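Side-chain contact in glycosyl hydrolases family 31 family protein (Aspergillus niger, PDB 6DRU), which releases alpha-xylose from the non-reducing terminal glucose of xyloglucan oligosaccharides, as an alpha-xylosidase of glycoside hydrolase family 31: residues Q262-L267 and Q565-C570. Numbering follows the deposited sequence.
Sequences QTEVEL and QDAYTC. With NAG (2-acetamido-2-deoxy-beta-D-glucopyranose), chain C; NAG (2-acetamido-2-deoxy-beta-D-glucopyranose), chain B; BMA (beta-D-mannopyranose), chain D; MAN (alpha-D-mannopyranose), chain E.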
loop_
_atom_site.group_PDB
_atom_site.type_symbol
_atom_site.label_atom_id
_atom_site.label_comp_id
_atom_site.label_asym_id
_atom_site.label_seq_id
_atom_site.Cartn_x
_atom_site.Cartn_y
_atom_site.Cartn_z
ATOM N N GLN A 262 -1.392 -18.302 -48.295
ATOM C CA GLN A 262 -2.417 -17.779 -49.192
ATOM C C GLN A 262 -2.979 -18.868 -50.098
ATOM O O GLN A 262 -4.189 -18.908 -50.353
ATOM C CB GLN A 262 -1.852 -16.630 -50.025
ATOM C CG GLN A 262 -2.792 -16.145 -51.116
ATOM C CD GLN A 262 -2.274 -14.916 -51.837
ATOM O OE1 GLN A 262 -1.365 -14.237 -51.359
ATOM N NE2 GLN A 262 -2.851 -14.626 -52.997
ATOM N N THR A 263 -2.119 -19.756 -50.599
ATOM C CA THR A 263 -2.583 -20.768 -51.541
ATOM C C THR A 263 -3.504 -21.781 -50.872
ATOM O O THR A 263 -4.444 -22.272 -51.506
ATOM C CB THR A 263 -1.379 -21.469 -52.178
ATOM O OG1 THR A 263 -0.766 -20.593 -53.133
ATOM C CG2 THR A 263 -1.787 -22.765 -52.868
ATOM N N GLU A 264 -3.299 -22.056 -49.583
ATOM C CA GLU A 264 -4.219 -22.939 -48.871
ATOM C C GLU A 264 -5.605 -22.314 -48.760
ATOM O O GLU A 264 -6.619 -23.015 -48.865
ATOM C CB GLU A 264 -3.666 -23.271 -47.486
ATOM C CG GLU A 264 -4.588 -24.138 -46.647
ATOM C CD GLU A 264 -3.968 -24.546 -45.326
ATOM O OE1 GLU A 264 -2.734 -24.414 -45.179
ATOM O OE2 GLU A 264 -4.715 -25.014 -44.439
ATOM N N VAL A 265 -5.668 -20.997 -48.555
ATOM C CA VAL A 265 -6.957 -20.316 -48.488
ATOM C C VAL A 265 -7.626 -20.302 -49.856
ATOM O O VAL A 265 -8.847 -20.454 -49.968
ATOM C CB VAL A 265 -6.778 -18.896 -47.921
ATOM C CG1 VAL A 265 -8.075 -18.112 -48.018
ATOM C CG2 VAL A 265 -6.306 -18.966 -46.479
ATOM N N GLU A 266 -6.842 -20.120 -50.920
ATOM C CA GLU A 266 -7.428 -20.092 -52.255
ATOM C C GLU A 266 -7.934 -21.470 -52.674
ATOM O O GLU A 266 -8.960 -21.575 -53.356
ATOM C CB GLU A 266 -6.417 -19.554 -53.266
ATOM C CG GLU A 266 -6.184 -18.055 -53.159
ATOM C CD GLU A 266 -5.078 -17.563 -54.071
ATOM O OE1 GLU A 266 -4.166 -18.355 -54.387
ATOM O OE2 GLU A 266 -5.128 -16.383 -54.481
ATOM N N LEU A 267 -7.240 -22.541 -52.272
ATOM C CA LEU A 267 -7.734 -23.879 -52.582
ATOM C C LEU A 267 -8.964 -24.223 -51.755
ATOM O O LEU A 267 -9.800 -25.020 -52.195
ATOM C CB LEU A 267 -6.638 -24.923 -52.361
ATOM C CG LEU A 267 -5.361 -24.779 -53.191
ATOM C CD1 LEU A 267 -4.358 -25.868 -52.833
ATOM C CD2 LEU A 267 -5.676 -24.790 -54.680
ATOM N N GLN A 565 -2.799 -36.305 -42.808
ATOM C CA GLN A 565 -2.690 -34.856 -42.901
ATOM C C GLN A 565 -2.168 -34.455 -44.272
ATOM O O GLN A 565 -1.231 -35.067 -44.793
ATOM C CB GLN A 565 -1.762 -34.318 -41.811
ATOM C CG GLN A 565 -1.994 -32.871 -41.438
ATOM C CD GLN A 565 -1.111 -32.435 -40.289
ATOM O OE1 GLN A 565 -0.911 -33.180 -39.331
ATOM N NE2 GLN A 565 -0.576 -31.223 -40.380
ATOM N N ASP A 566 -2.776 -33.416 -44.851
ATOM C CA ASP A 566 -2.385 -32.904 -46.160
ATOM C C ASP A 566 -2.277 -31.381 -46.152
ATOM O O ASP A 566 -2.431 -30.735 -47.192
ATOM C CB ASP A 566 -3.365 -33.361 -47.240
ATOM C CG ASP A 566 -4.803 -32.979 -46.929
ATOM O OD1 ASP A 566 -5.062 -32.463 -45.821
ATOM O OD2 ASP A 566 -5.675 -33.195 -47.797
ATOM N N ALA A 567 -2.010 -30.795 -44.990
ATOM C CA ALA A 567 -1.875 -29.349 -44.868
ATOM C C ALA A 567 -1.013 -29.047 -43.648
ATOM O O ALA A 567 -0.402 -29.946 -43.059
ATOM C CB ALA A 567 -3.249 -28.678 -44.783
ATOM N N TYR A 568 -0.955 -27.766 -43.276
ATOM C CA TYR A 568 -0.175 -27.360 -42.111
ATOM C C TYR A 568 -0.748 -27.954 -40.829
ATOM O O TYR A 568 0.002 -28.335 -39.923
ATOM C CB TYR A 568 -0.129 -25.833 -42.035
ATOM C CG TYR A 568 0.746 -25.279 -40.935
ATOM C CD1 TYR A 568 0.185 -24.702 -39.803
ATOM C CD2 TYR A 568 2.131 -25.332 -41.026
ATOM C CE1 TYR A 568 0.977 -24.191 -38.793
ATOM C CE2 TYR A 568 2.932 -24.822 -40.021
ATOM C CZ TYR A 568 2.350 -24.255 -38.906
ATOM O OH TYR A 568 3.137 -23.747 -37.900
ATOM N N THR A 569 -2.074 -28.040 -40.735
ATOM C CA THR A 569 -2.761 -28.627 -39.591
ATOM C C THR A 569 -3.819 -29.601 -40.096
ATOM O O THR A 569 -4.122 -29.654 -41.291
ATOM C CB THR A 569 -3.414 -27.555 -38.704
ATOM O OG1 THR A 569 -4.286 -26.739 -39.496
ATOM C CG2 THR A 569 -2.355 -26.676 -38.064
ATOM N N CYS A 570 -4.387 -30.374 -39.174
ATOM C CA CYS A 570 -5.479 -31.269 -39.533
ATOM C C CYS A 570 -6.705 -30.472 -39.969
ATOM O O CYS A 570 -6.898 -29.317 -39.577
ATOM C CB CYS A 570 -5.835 -32.186 -38.362
ATOM S SG CYS A 570 -4.539 -33.375 -37.907
HETATM C C1 NAG C . 0.691 -23.635 -48.599
HETATM C C2 NAG C . 1.936 -24.489 -48.480
HETATM C C3 NAG C . 1.868 -25.717 -49.310
HETATM C C4 NAG C . 0.576 -26.454 -49.046
HETATM C C5 NAG C . -0.592 -25.515 -49.246
HETATM C C6 NAG C . -1.888 -26.229 -48.932
HETATM C C7 NAG C . 3.930 -23.228 -47.833
HETATM C C8 NAG C . 3.617 -23.544 -46.393
HETATM N N2 NAG C . 3.071 -23.715 -48.847
HETATM O O3 NAG C . 2.985 -26.531 -49.042
HETATM O O4 NAG C . 0.476 -27.545 -49.929
HETATM O O5 NAG C . -0.453 -24.422 -48.375
HETATM O O6 NAG C . -1.811 -26.779 -47.635
HETATM O O7 NAG C . 4.908 -22.564 -48.113
HETATM C C1 NAG B . 0.553 -28.831 -49.326
HETATM C C2 NAG B . 0.423 -29.915 -50.374
HETATM C C3 NAG B . 0.141 -31.258 -49.802
HETATM C C4 NAG B . 0.996 -31.550 -48.585
HETATM C C5 NAG B . 0.937 -30.388 -47.618
HETATM C C6 NAG B . 1.807 -30.650 -46.408
HETATM C C7 NAG B . -0.316 -28.913 -52.497
HETATM C C8 NAG B . -1.428 -28.515 -53.441
HETATM N N2 NAG B . -0.621 -29.547 -51.265
HETATM O O3 NAG B . 0.336 -32.226 -50.808
HETATM O O4 NAG B . 0.523 -32.716 -47.952
HETATM O O5 NAG B . 1.398 -29.245 -48.286
HETATM O O6 NAG B . 3.161 -30.489 -46.766
HETATM O O7 NAG B . 0.843 -28.689 -52.789
HETATM C C1 BMA D . 1.521 -33.692 -48.251
HETATM C C2 BMA D . 0.986 -34.668 -47.197
HETATM C C3 BMA D . 1.937 -35.858 -47.089
HETATM C C4 BMA D . 2.232 -36.461 -48.472
HETATM C C5 BMA D . 2.725 -35.369 -49.434
HETATM C C6 BMA D . 2.944 -35.874 -50.848
HETATM O O2 BMA D . -0.272 -35.182 -47.605
HETATM O O3 BMA D . 1.428 -36.859 -46.214
HETATM O O4 BMA D . 3.224 -37.468 -48.355
HETATM O O5 BMA D . 1.736 -34.332 -49.489
HETATM O O6 BMA D . 1.678 -35.991 -51.486
HETATM C C1 MAN E . 2.102 -37.505 -45.129
HETATM C C2 MAN E . 1.413 -38.841 -44.960
HETATM C C3 MAN E . 0.253 -38.681 -44.002
HETATM C C4 MAN E . 0.736 -38.031 -42.726
HETATM C C5 MAN E . 1.506 -36.766 -43.049
HETATM C C6 MAN E . 2.017 -36.148 -41.766
HETATM O O2 MAN E . 2.324 -39.784 -44.443
HETATM O O3 MAN E . -0.300 -39.942 -43.709
HETATM O O4 MAN E . -0.373 -37.712 -41.918
HETATM O O5 MAN E . 2.597 -37.072 -43.884
HETATM O O6 MAN E . 2.614 -34.900 -42.040
HETATM O O HOH W 1 -3.783 -26.249 -42.337
#
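Glu264 reaches from helix 262-274 of the family 31 TIM-barrel domain to Ala567 and Tyr568, in the loop between strand 554-555 and helix 582-594. Its chain runs out extended, with CG anti to the backbone N (chi1 177°), which carries the carboxylate from the helix to the loop. Direct touch is slight: OE2 lies 4.0 Å from Ala567 CB, OE1 lies 4.2 Å from the backbone N of Tyr568, the two segments bury 84 Å² in all, and no hydrogen bond joins them directly. A water makes the polar link, donating to Glu264 OE2 at 2.6 Å while accepting from the backbone N of Thr569. OE2 also has Lys256 as a long, weak ion-pair partner, and OE1 a weak hydrogen bond from the backbone N of Glu260, so both carboxylate oxygens of the buried Glu264 have polar partners, the protein ones weak.

The more closely packed side is built with sugar. The chain C NAG of a protein-attached glycan sits against both segments: its O5 lies 3.5 Å from Glu264 CB, and its O6 is 3.7 Å from Ala567 CB. Beyond it the glycan follows the loop, the chain B NAG placing C5 3.4 Å from Asp566 O. The looser, exposed edge is at Leu267, whose CD1 lies 4.0 Å from C8 of the chain B NAG.

Within the loop, the Cys562-Cys570 disulfide ties 565-570 back to the chain just before it. Farther along the glycan, the mannose O2 of BMA donates to Gln565 O, and Gln565 N donates to O4 of MAN. The side-chain amide of Gln565 bonds within the loop: NE2 donates to Ala567 O at 3.0 Å, with an N-H...O angle of 154°, approaching from 40° above the carbonyl plane.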